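Local coordinates for protein alpha-1,2-mannosidase (Bacteroides thetaiotaomicron, PDB 2WW2) that hydrolyses alpha-mannosides with inversion of the anomeric configuration, as a calcium-dependent glycoside hydrolase of family GH92 from a human gut symbiont, at residues D390-K394 and G395-V399; E303-S306 and Q307-V311; G466-D469 and I470-Y474; A414-A417 and E418-S421. All blocks are in the same frame, centred on the assembly; numbering follows the deposited sequence.

How the contacts relate
All four contacts are local, each made by one continuous run of chain, and all lie in the GH92 catalytic domain. Contact 2 is a hairpin turn, contact 1 the end of helix 383-393, contact 4 a bend in the loop after helix 401-413, and contact 3 the start of helix 468-475. Contacts 3 and 4 come closest, nearest atoms about 8 Å apart, followed by contacts 1 and 3 at about 9 Å. Helix 444-465 packs on side chains of both contact 1 and contact 3. Contact 2 stands apart, its centre about 40 Å from that of contact 3. A glycerol, probably from the crystallisation liquor, lies about 3 Å from the Ile-419 side chain in contact 4.

Contact 1: D390-K394 and G395-V399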
loop_
_atom_site.group_PDB
_atom_site.type_symbol
_atom_site.label_atom_id
_atom_site.label_comp_id
_atom_site.label_asym_id
_atom_site.label_seq_id
_atom_site.Cartn_x
_atom_site.Cartn_y
_atom_site.Cartn_z
ATOM N N ASP A 390 10.777 0.209 38.827
ATOM C CA ASP A 390 11.974 -0.265 38.141
ATOM C C ASP A 390 13.213 0.117 38.957
ATOM O O ASP A 390 14.127 -0.717 39.169
ATOM C CB ASP A 390 12.066 0.289 36.711
ATOM C CG ASP A 390 13.246 -0.291 35.941
ATOM O OD1 ASP A 390 13.283 -1.537 35.757
ATOM O OD2 ASP A 390 14.144 0.488 35.533
ATOM N N ALA A 391 13.246 1.368 39.432
ATOM C CA ALA A 391 14.381 1.841 40.234
ATOM C C ALA A 391 14.467 1.060 41.531
ATOM O O ALA A 391 15.537 0.582 41.909
ATOM C CB ALA A 391 14.260 3.331 40.521
ATOM N N TRP A 392 13.330 0.894 42.193
ATOM C CA TRP A 392 13.304 0.218 43.488
ATOM C C TRP A 392 13.869 -1.197 43.381
ATOM O O TRP A 392 14.616 -1.647 44.263
ATOM C CB TRP A 392 11.872 0.174 44.016
ATOM C CG TRP A 392 11.768 -0.237 45.459
ATOM C CD1 TRP A 392 11.631 -1.505 45.941
ATOM C CD2 TRP A 392 11.784 0.626 46.604
ATOM N NE1 TRP A 392 11.555 -1.487 47.314
ATOM C CE2 TRP A 392 11.643 -0.188 47.744
ATOM C CE3 TRP A 392 11.893 2.009 46.771
ATOM C CZ2 TRP A 392 11.636 0.335 49.046
ATOM C CZ3 TRP A 392 11.878 2.531 48.064
ATOM C CH2 TRP A 392 11.744 1.695 49.179
ATOM N N MET A 393 13.511 -1.898 42.305
ATOM C CA MET A 393 13.905 -3.299 42.178
ATOM C C MET A 393 15.372 -3.432 41.810
ATOM O O MET A 393 15.922 -4.531 41.825
ATOM C CB MET A 393 13.034 -4.022 41.162
ATOM C CG MET A 393 11.568 -4.049 41.553
ATOM S SD MET A 393 11.311 -4.686 43.221
ATOM C CE MET A 393 9.594 -4.301 43.434
ATOM N N LYS A 394 15.992 -2.303 41.480
ATOM C CA LYS A 394 17.396 -2.242 41.148
ATOM C C LYS A 394 18.191 -1.625 42.292
ATOM O O LYS A 394 19.370 -1.289 42.124
ATOM C CB LYS A 394 17.596 -1.415 39.867
ATOM C CG LYS A 394 17.085 -2.120 38.638
ATOM C CD LYS A 394 17.039 -1.213 37.413
ATOM C CE LYS A 394 16.631 -2.029 36.176
ATOM N NZ LYS A 394 16.604 -1.157 34.968
ATOM N N GLY A 395 17.551 -1.473 43.447
ATOM C CA GLY A 395 18.250 -1.009 44.644
ATOM C C GLY A 395 18.347 0.500 44.768
ATOM O O GLY A 395 19.061 1.007 45.623
ATOM N N ILE A 396 17.618 1.218 43.913
ATOM C CA ILE A 396 17.536 2.667 43.997
ATOM C C ILE A 396 16.292 2.975 44.803
ATOM O O ILE A 396 15.151 2.839 44.320
ATOM C CB ILE A 396 17.438 3.288 42.589
ATOM C CG1 ILE A 396 18.678 2.892 41.780
ATOM C CG2 ILE A 396 17.290 4.803 42.676
ATOM C CD1 ILE A 396 18.608 3.271 40.303
ATOM N N GLN A 397 16.522 3.345 46.059
ATOM C CA GLN A 397 15.455 3.412 47.042
ATOM C C GLN A 397 15.588 4.668 47.884
ATOM O O GLN A 397 15.939 4.606 49.051
ATOM C CB GLN A 397 15.474 2.142 47.912
ATOM C CG GLN A 397 15.261 0.879 47.076
ATOM C CD GLN A 397 15.263 -0.404 47.890
ATOM O OE1 GLN A 397 15.538 -0.395 49.092
ATOM N NE2 GLN A 397 14.919 -1.521 47.239
ATOM N N THR A 398 15.303 5.811 47.277
ATOM C CA THR A 398 15.434 7.094 47.955
ATOM C C THR A 398 14.094 7.593 48.482
ATOM O O THR A 398 14.052 8.451 49.342
ATOM C CB THR A 398 16.019 8.164 47.023
ATOM O OG1 THR A 398 15.216 8.273 45.841
ATOM C CG2 THR A 398 17.437 7.768 46.611
ATOM N N VAL A 399 13.000 7.083 47.940
ATOM C CA VAL A 399 11.679 7.462 48.422
ATOM C C VAL A 399 11.268 6.586 49.609
ATOM O O VAL A 399 11.797 5.485 49.805
ATOM C CB VAL A 399 10.629 7.350 47.302
ATOM C CG1 VAL A 399 11.005 8.271 46.121
ATOM C CG2 VAL A 399 10.511 5.892 46.819
#
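Trp-392 O is gripped by two donors that arrive from opposite faces of its carbonyl plane: Gln-397 NE2 at 3.0 Å from Trp-392 O, nearly straight at 168°, and the backbone N of Gly-395. One residue back, Ala-391 O takes the amide of Ile-396, with Ile-396 N at 3.0 Å from Ala-391 O, and that of Lys-394 from the other face. The Ile-396 and Gly-395 bonds make up a Schellman motif that closes helix 383-393, with Gly-395 as the C-prime residue at a phi of 86°. Beyond it the chain doubles back under the indole. The Gln-397 side chain, extended past CG, lies flat over one face: CG sits 3.6 Å from the centroid of the Trp-392 six-membered ring as a CH-pi contact, and the amide stacks 17° from parallel. Val-399 O meets the ring edge at Trp-392 CZ3, 3.4 Å away, while Phe-461 of helix 444-465 packs edge-to-face with the indole. Without the indole, as with an alanine here, the Gln-397 chain would probably lose the surface it lies on and a gap would open beside Val-399. Lys-394 NZ pairs with Asp-390 OD2 and also bonds Thr-343 and Tyr-652.

Contact 2: E303-S306 and Q307-V311; sequences EFDS and QGNPV
Asp-305 OD1 reaches across the turn to the backbone amide of Asn-309, with Asn-309 N 2.8 Å from Asp-305 OD1 and above the carboxylate plane, and takes a weak bond from Gln-307 N. A chi1 of 70°, which sets CG between the backbone N and the carbonyl carbon, folds the carboxylate back over the turn for this. On the closed side, Glu-303 and Val-311 form an antiparallel hydrogen-bonded pair: Glu-303 N lies 2.7 Å from Val-311 O, and the return bond from Val-311 N to Glu-303 O is equally short. Here the beta hairpin of strands 299-304 and 310-313 ends in a type I turn with a G1 beta bulge at Gly-308: Gly-308 N bonds Asp-305 O, and Asp-305 N lies 2.9 Å from Asn-309 O. The Glu-303 carboxylate is bonded by Ser-236, Asn-246 and Phe-237 N, and Val-311 CG2 packs 4.0 Å from Asp-305 CB. On the other face, Phe-304 CE1 rests 3.9 Å from Pro-310 CB. The turn itself is the exposed side: a water 2.6 Å from Asp-305 OD2 donates to it and accepts from Asn-309 ND2, and Ser-306 OG, 3.0 Å from Gln-307 OE1, donates to that oxygen.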
loop_
_atom_site.group_PDB
_atom_site.type_symbol
_atom_site.label_atom_id
_atom_site.label_comp_id
_atom_site.label_asym_id
_atom_site.label_seq_id
_atom_site.Cartn_x
_atom_site.Cartn_y
_atom_site.Cartn_z
ATOM N N GLU A 303 17.946 24.413 41.831
ATOM C CA GLU A 303 18.974 25.426 41.795
ATOM C C GLU A 303 19.688 25.372 43.144
ATOM O O GLU A 303 19.201 24.747 44.090
ATOM C CB GLU A 303 18.314 26.802 41.553
ATOM C CG GLU A 303 17.277 26.746 40.402
ATOM C CD GLU A 303 16.714 28.106 39.995
ATOM O OE1 GLU A 303 17.460 29.099 39.992
ATOM O OE2 GLU A 303 15.520 28.163 39.640
ATOM N N PHE A 304 20.851 25.995 43.236
ATOM C CA PHE A 304 21.567 25.992 44.501
ATOM C C PHE A 304 21.579 27.382 45.088
ATOM O O PHE A 304 22.101 28.313 44.482
ATOM C CB PHE A 304 22.979 25.447 44.322
ATOM C CG PHE A 304 23.005 24.001 43.918
ATOM C CD1 PHE A 304 22.845 23.005 44.874
ATOM C CD2 PHE A 304 23.181 23.638 42.592
ATOM C CE1 PHE A 304 22.866 21.671 44.513
ATOM C CE2 PHE A 304 23.194 22.306 42.214
ATOM C CZ PHE A 304 23.033 21.315 43.192
ATOM N N ASP A 305 21.004 27.505 46.278
ATOM C CA ASP A 305 20.828 28.804 46.914
ATOM C C ASP A 305 22.149 29.395 47.427
ATOM O O ASP A 305 23.214 28.853 47.154
ATOM C CB ASP A 305 19.788 28.696 48.035
ATOM C CG ASP A 305 20.283 27.897 49.239
ATOM O OD1 ASP A 305 21.478 27.535 49.323
ATOM O OD2 ASP A 305 19.448 27.623 50.117
ATOM N N SER A 306 22.083 30.505 48.158
ATOM C CA SER A 306 23.315 31.173 48.621
ATOM C C SER A 306 24.141 30.299 49.563
ATOM O O SER A 306 25.350 30.480 49.669
ATOM C CB SER A 306 23.024 32.527 49.272
ATOM O OG SER A 306 22.198 32.372 50.409
ATOM N N GLN A 307 23.495 29.338 50.220
ATOM C CA GLN A 307 24.193 28.422 51.119
ATOM C C GLN A 307 24.669 27.172 50.386
ATOM O O GLN A 307 25.226 26.254 51.000
ATOM C CB GLN A 307 23.294 28.017 52.285
ATOM C CG GLN A 307 23.529 28.783 53.574
ATOM C CD GLN A 307 23.828 30.248 53.341
ATOM O OE1 GLN A 307 22.950 31.021 52.951
ATOM N NE2 GLN A 307 25.077 30.645 53.587
ATOM N N GLY A 308 24.436 27.124 49.080
ATOM C CA GLY A 308 24.821 25.964 48.286
ATOM C C GLY A 308 23.844 24.801 48.356
ATOM O O GLY A 308 24.152 23.709 47.901
ATOM N N ASN A 309 22.662 25.028 48.915
ATOM C CA ASN A 309 21.688 23.951 49.073
ATOM C C ASN A 309 20.680 23.917 47.932
ATOM O O ASN A 309 20.288 24.972 47.433
ATOM C CB ASN A 309 20.962 24.098 50.405
ATOM C CG ASN A 309 21.895 23.971 51.571
ATOM O OD1 ASN A 309 22.793 23.135 51.551
ATOM N ND2 ASN A 309 21.703 24.803 52.594
ATOM N N PRO A 310 20.266 22.704 47.514
ATOM C CA PRO A 310 19.341 22.574 46.380
ATOM C C PRO A 310 17.950 23.058 46.757
ATOM O O PRO A 310 17.405 22.643 47.783
ATOM C CB PRO A 310 19.317 21.062 46.099
ATOM C CG PRO A 310 19.680 20.423 47.450
ATOM C CD PRO A 310 20.631 21.404 48.110
ATOM N N VAL A 311 17.394 23.949 45.944
ATOM C CA VAL A 311 16.037 24.428 46.132
ATOM C C VAL A 311 15.371 24.471 44.760
ATOM O O VAL A 311 16.052 24.460 43.722
ATOM C CB VAL A 311 15.996 25.845 46.769
ATOM C CG1 VAL A 311 16.421 25.794 48.229
ATOM C CG2 VAL A 311 16.892 26.823 45.990
HETATM O O HOH W 1 19.829 26.743 52.496
#

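Contact 3: G466-D469 and I470-Y474; sequences GKQD and IADQY
Helix 468-475 starts here, with Lys-467 at the N-cap position straight after the Schellman end of helix 444-465 at Gly-466; Lys-467 is also the centre of an inverse gamma turn, so the chain bends sharply between the two helices. The first helical bond runs from Ala-471 N to Lys-467 O, 2.9 Å apart and in the carbonyl plane. The next two turn-to-turn bonds follow from Asp-472 N to Gln-468 O, 2.8 Å apart, and from Gln-473 N to Asp-469 O. Alongside this backbone pattern, Gln-468 and Asp-472 join their side chains one turn apart. With CG anti to the backbone N (chi1 -163°) and the chain bent at chi2, the Gln-468 amide swings along the helix surface and its NE2 comes 2.8 Å from Asp-472 OD1. The acceptor lies in the amide plane of Gln-468, and the N-H points to it at 160°; seen from Asp-472, however, the donor stands above the carboxylate plane, the two flat groups being turned 43° apart. Gln-468 NE2 has a second acceptor in Glu-463 of helix 444-465, which ties the new helix to the one before. A leucine in place of Gln-468 would probably leave Asp-472 OD1 and Glu-463 without this shared amide donor. Lys-467 NZ forms a salt bridge with Glu-402 of helix 401-413. One neutral amide thus links two carboxylates, and the negative charges of Asp-472 and Asp-469, both in the first turn, would probably be favoured by the positive end of the dipole of helix 468-475.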
loop_
_atom_site.group_PDB
_atom_site.type_symbol
_atom_site.label_atom_id
_atom_site.label_comp_id
_atom_site.label_asym_id
_atom_site.label_seq_id
_atom_site.Cartn_x
_atom_site.Cartn_y
_atom_site.Cartn_z
ATOM N N GLY A 466 6.483 -6.781 51.620
ATOM C CA GLY A 466 5.845 -7.759 52.496
ATOM C C GLY A 466 4.350 -7.511 52.609
ATOM O O GLY A 466 3.669 -8.117 53.455
ATOM N N LYS A 467 3.819 -6.605 51.789
ATOM C CA LYS A 467 2.373 -6.351 51.810
ATOM C C LYS A 467 1.620 -7.267 50.837
ATOM O O LYS A 467 1.117 -6.830 49.797
ATOM C CB LYS A 467 2.071 -4.877 51.541
ATOM C CG LYS A 467 2.715 -3.928 52.555
ATOM C CD LYS A 467 2.643 -2.487 52.051
ATOM C CE LYS A 467 3.294 -1.502 53.029
ATOM N NZ LYS A 467 2.619 -1.526 54.364
ATOM N N GLN A 468 1.533 -8.545 51.199
ATOM C CA GLN A 468 1.035 -9.577 50.297
ATOM C C GLN A 468 -0.436 -9.433 49.899
ATOM O O GLN A 468 -0.804 -9.757 48.769
ATOM C CB GLN A 468 1.274 -10.970 50.895
ATOM C CG GLN A 468 1.171 -12.083 49.865
ATOM C CD GLN A 468 2.235 -11.959 48.800
ATOM O OE1 GLN A 468 3.422 -11.861 49.113
ATOM N NE2 GLN A 468 1.819 -11.939 47.529
ATOM N N ASP A 469 -1.275 -8.946 50.802
ATOM C CA ASP A 469 -2.687 -8.747 50.471
ATOM C C ASP A 469 -2.847 -7.719 49.356
ATOM O O ASP A 469 -3.559 -7.942 48.371
ATOM C CB ASP A 469 -3.480 -8.304 51.703
ATOM C CG ASP A 469 -3.763 -9.452 52.655
ATOM O OD1 ASP A 469 -3.729 -10.624 52.203
ATOM O OD2 ASP A 469 -4.024 -9.189 53.855
ATOM N N ILE A 470 -2.178 -6.586 49.503
ATOM C CA ILE A 470 -2.196 -5.573 48.451
ATOM C C ILE A 470 -1.551 -6.107 47.170
ATOM O O ILE A 470 -2.049 -5.864 46.056
ATOM C CB ILE A 470 -1.519 -4.267 48.917
ATOM C CG1 ILE A 470 -2.365 -3.615 50.027
ATOM C CG2 ILE A 470 -1.315 -3.302 47.731
ATOM C CD1 ILE A 470 -1.683 -2.438 50.723
ATOM N N ALA A 471 -0.451 -6.843 47.312
ATOM C CA ALA A 471 0.177 -7.451 46.121
ATOM C C ALA A 471 -0.805 -8.364 45.376
ATOM O O ALA A 471 -0.959 -8.267 44.160
ATOM C CB ALA A 471 1.452 -8.209 46.494
ATOM N N ASP A 472 -1.477 -9.250 46.102
ATOM C CA ASP A 472 -2.450 -10.142 45.472
ATOM C C ASP A 472 -3.621 -9.364 44.841
ATOM O O ASP A 472 -4.106 -9.728 43.778
ATOM C CB ASP A 472 -2.943 -11.216 46.466
ATOM C CG ASP A 472 -1.805 -12.129 46.966
ATOM O OD1 ASP A 472 -0.718 -12.180 46.342
ATOM O OD2 ASP A 472 -1.995 -12.800 47.987
ATOM N N GLN A 473 -4.059 -8.276 45.466
ATOM C CA GLN A 473 -5.101 -7.437 44.843
ATOM C C GLN A 473 -4.658 -6.960 43.457
ATOM O O GLN A 473 -5.446 -6.920 42.507
ATOM C CB GLN A 473 -5.408 -6.209 45.686
ATOM C CG GLN A 473 -6.276 -6.456 46.898
ATOM C CD GLN A 473 -6.330 -5.230 47.781
ATOM O OE1 GLN A 473 -6.054 -5.300 48.981
ATOM N NE2 GLN A 473 -6.646 -4.092 47.187
ATOM N N TYR A 474 -3.392 -6.569 43.354
ATOM C CA TYR A 474 -2.898 -5.990 42.125
ATOM C C TYR A 474 -2.481 -7.039 41.102
ATOM O O TYR A 474 -2.662 -6.833 39.903
ATOM C CB TYR A 474 -1.805 -4.933 42.401
ATOM C CG TYR A 474 -2.426 -3.586 42.696
ATOM C CD1 TYR A 474 -2.626 -2.660 41.675
ATOM C CD2 TYR A 474 -2.858 -3.256 43.984
ATOM C CE1 TYR A 474 -3.228 -1.439 41.920
ATOM C CE2 TYR A 474 -3.470 -2.035 44.235
ATOM C CZ TYR A 474 -3.657 -1.142 43.196
ATOM O OH TYR A 474 -4.243 0.074 43.432
#

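Contact 4: A414-A417 and E418-S421; sequences ARHA and EIAS
Between His-416 and Ile-419 the backbone bends so that two successive amides, those of Glu-418 and Ile-419, face back toward the His-416 ring. Both donate to one ring nitrogen: Glu-418 N lies 2.9 Å from His-416 ND1, tilted slightly from the ring plane, and Ile-419 N lies 3.1 Å from His-416 ND1, well out of that plane at 38°. With ND1 accepting both amides, the ring is probably neutral with its hydrogen on NE2. A chi1 of -168° swings the imidazole under the bend, where Ile-419 CG1 lies over one face, offset toward the rim, as a CH-pi contact, with CG1 3.9 Å from the centroid of the His-416 ring. The bend belongs to the loop that links helix 401-413 to helix 427-433, and backbone bonds between Ala-414 and Arg-424 and between His-416 and Val-422 hold its two arms together. On the other side of the chain, Arg-415 curls back, bent at chi2 and chi3, and grips the carbonyl of His-416 side-on: Arg-415 NE is 2.8 Å and NH2 3.0 Å from His-416 O, all within the guanidinium plane. NH2 adds a weak bond to Ala-417 O. One face of the guanidinium is covered by Ala-420 and the Ile-419 carbonyl carbon; Ala-420 CB sits 3.7 Å from Arg-415 NH1, and the Arg-415 CD methylene lies 3.6 Å from Ala-420 O. The remaining nitrogen, NH1, forms a salt bridge with Asp-425, further along the same loop.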
loop_
_atom_site.group_PDB
_atom_site.type_symbol
_atom_site.label_atom_id
_atom_site.label_comp_id
_atom_site.label_asym_id
_atom_site.label_seq_id
_atom_site.Cartn_x
_atom_site.Cartn_y
_atom_site.Cartn_z
ATOM N N ALA A 414 -7.938 7.287 41.239
ATOM C CA ALA A 414 -8.445 8.642 41.078
ATOM C C ALA A 414 -7.962 9.202 39.743
ATOM O O ALA A 414 -7.058 8.659 39.119
ATOM C CB ALA A 414 -7.964 9.540 42.213
ATOM N N ARG A 415 -8.570 10.305 39.323
ATOM C CA ARG A 415 -8.163 10.999 38.118
ATOM C C ARG A 415 -8.347 12.487 38.338
ATOM O O ARG A 415 -9.291 12.918 39.013
ATOM C CB ARG A 415 -9.011 10.555 36.921
ATOM C CG ARG A 415 -8.322 10.782 35.578
ATOM C CD ARG A 415 -9.332 11.075 34.475
ATOM N NE ARG A 415 -9.834 12.445 34.544
ATOM C CZ ARG A 415 -10.662 12.981 33.650
ATOM N NH1 ARG A 415 -11.085 12.259 32.611
ATOM N NH2 ARG A 415 -11.061 14.243 33.790
ATOM N N HIS A 416 -7.450 13.278 37.772
ATOM C CA HIS A 416 -7.575 14.727 37.840
ATOM C C HIS A 416 -8.925 15.154 37.257
ATOM O O HIS A 416 -9.408 14.567 36.269
ATOM C CB HIS A 416 -6.419 15.361 37.056
ATOM C CG HIS A 416 -6.264 16.831 37.276
ATOM N ND1 HIS A 416 -7.079 17.762 36.670
ATOM C CD2 HIS A 416 -5.348 17.533 37.990
ATOM C CE1 HIS A 416 -6.691 18.976 37.027
ATOM N NE2 HIS A 416 -5.635 18.865 37.821
ATOM N N ALA A 417 -9.533 16.166 37.868
ATOM C CA ALA A 417 -10.848 16.634 37.442
ATOM C C ALA A 417 -10.868 17.147 36.004
ATOM O O ALA A 417 -11.868 16.986 35.310
ATOM C CB ALA A 417 -11.387 17.717 38.412
ATOM N N GLU A 418 -9.774 17.773 35.561
ATOM C CA GLU A 418 -9.728 18.398 34.245
ATOM C C GLU A 418 -8.810 17.678 33.253
ATOM O O GLU A 418 -9.065 17.682 32.053
ATOM C CB GLU A 418 -9.265 19.873 34.352
ATOM C CG GLU A 418 -10.126 20.724 35.307
ATOM C CD GLU A 418 -11.593 20.675 34.945
ATOM O OE1 GLU A 418 -11.889 20.492 33.740
ATOM O OE2 GLU A 418 -12.459 20.819 35.851
ATOM N N ILE A 419 -7.747 17.061 33.752
ATOM C CA ILE A 419 -6.718 16.543 32.867
ATOM C C ILE A 419 -6.723 15.021 32.830
ATOM O O ILE A 419 -6.383 14.373 33.817
ATOM C CB ILE A 419 -5.359 17.020 33.340
ATOM C CG1 ILE A 419 -5.415 18.532 33.600
ATOM C CG2 ILE A 419 -4.271 16.621 32.316
ATOM C CD1 ILE A 419 -4.095 19.110 34.159
ATOM N N ALA A 420 -7.110 14.450 31.694
ATOM C CA ALA A 420 -7.416 13.021 31.674
ATOM C C ALA A 420 -6.193 12.136 31.892
ATOM O O ALA A 420 -6.320 11.040 32.453
ATOM C CB ALA A 420 -8.167 12.626 30.389
ATOM N N SER A 421 -5.009 12.624 31.494
ATOM C CA SER A 421 -3.787 11.850 31.611
ATOM C C SER A 421 -3.183 11.852 33.029
ATOM O O SER A 421 -2.140 11.222 33.256
ATOM C CB SER A 421 -2.728 12.362 30.619
ATOM O OG SER A 421 -2.407 13.729 30.859
#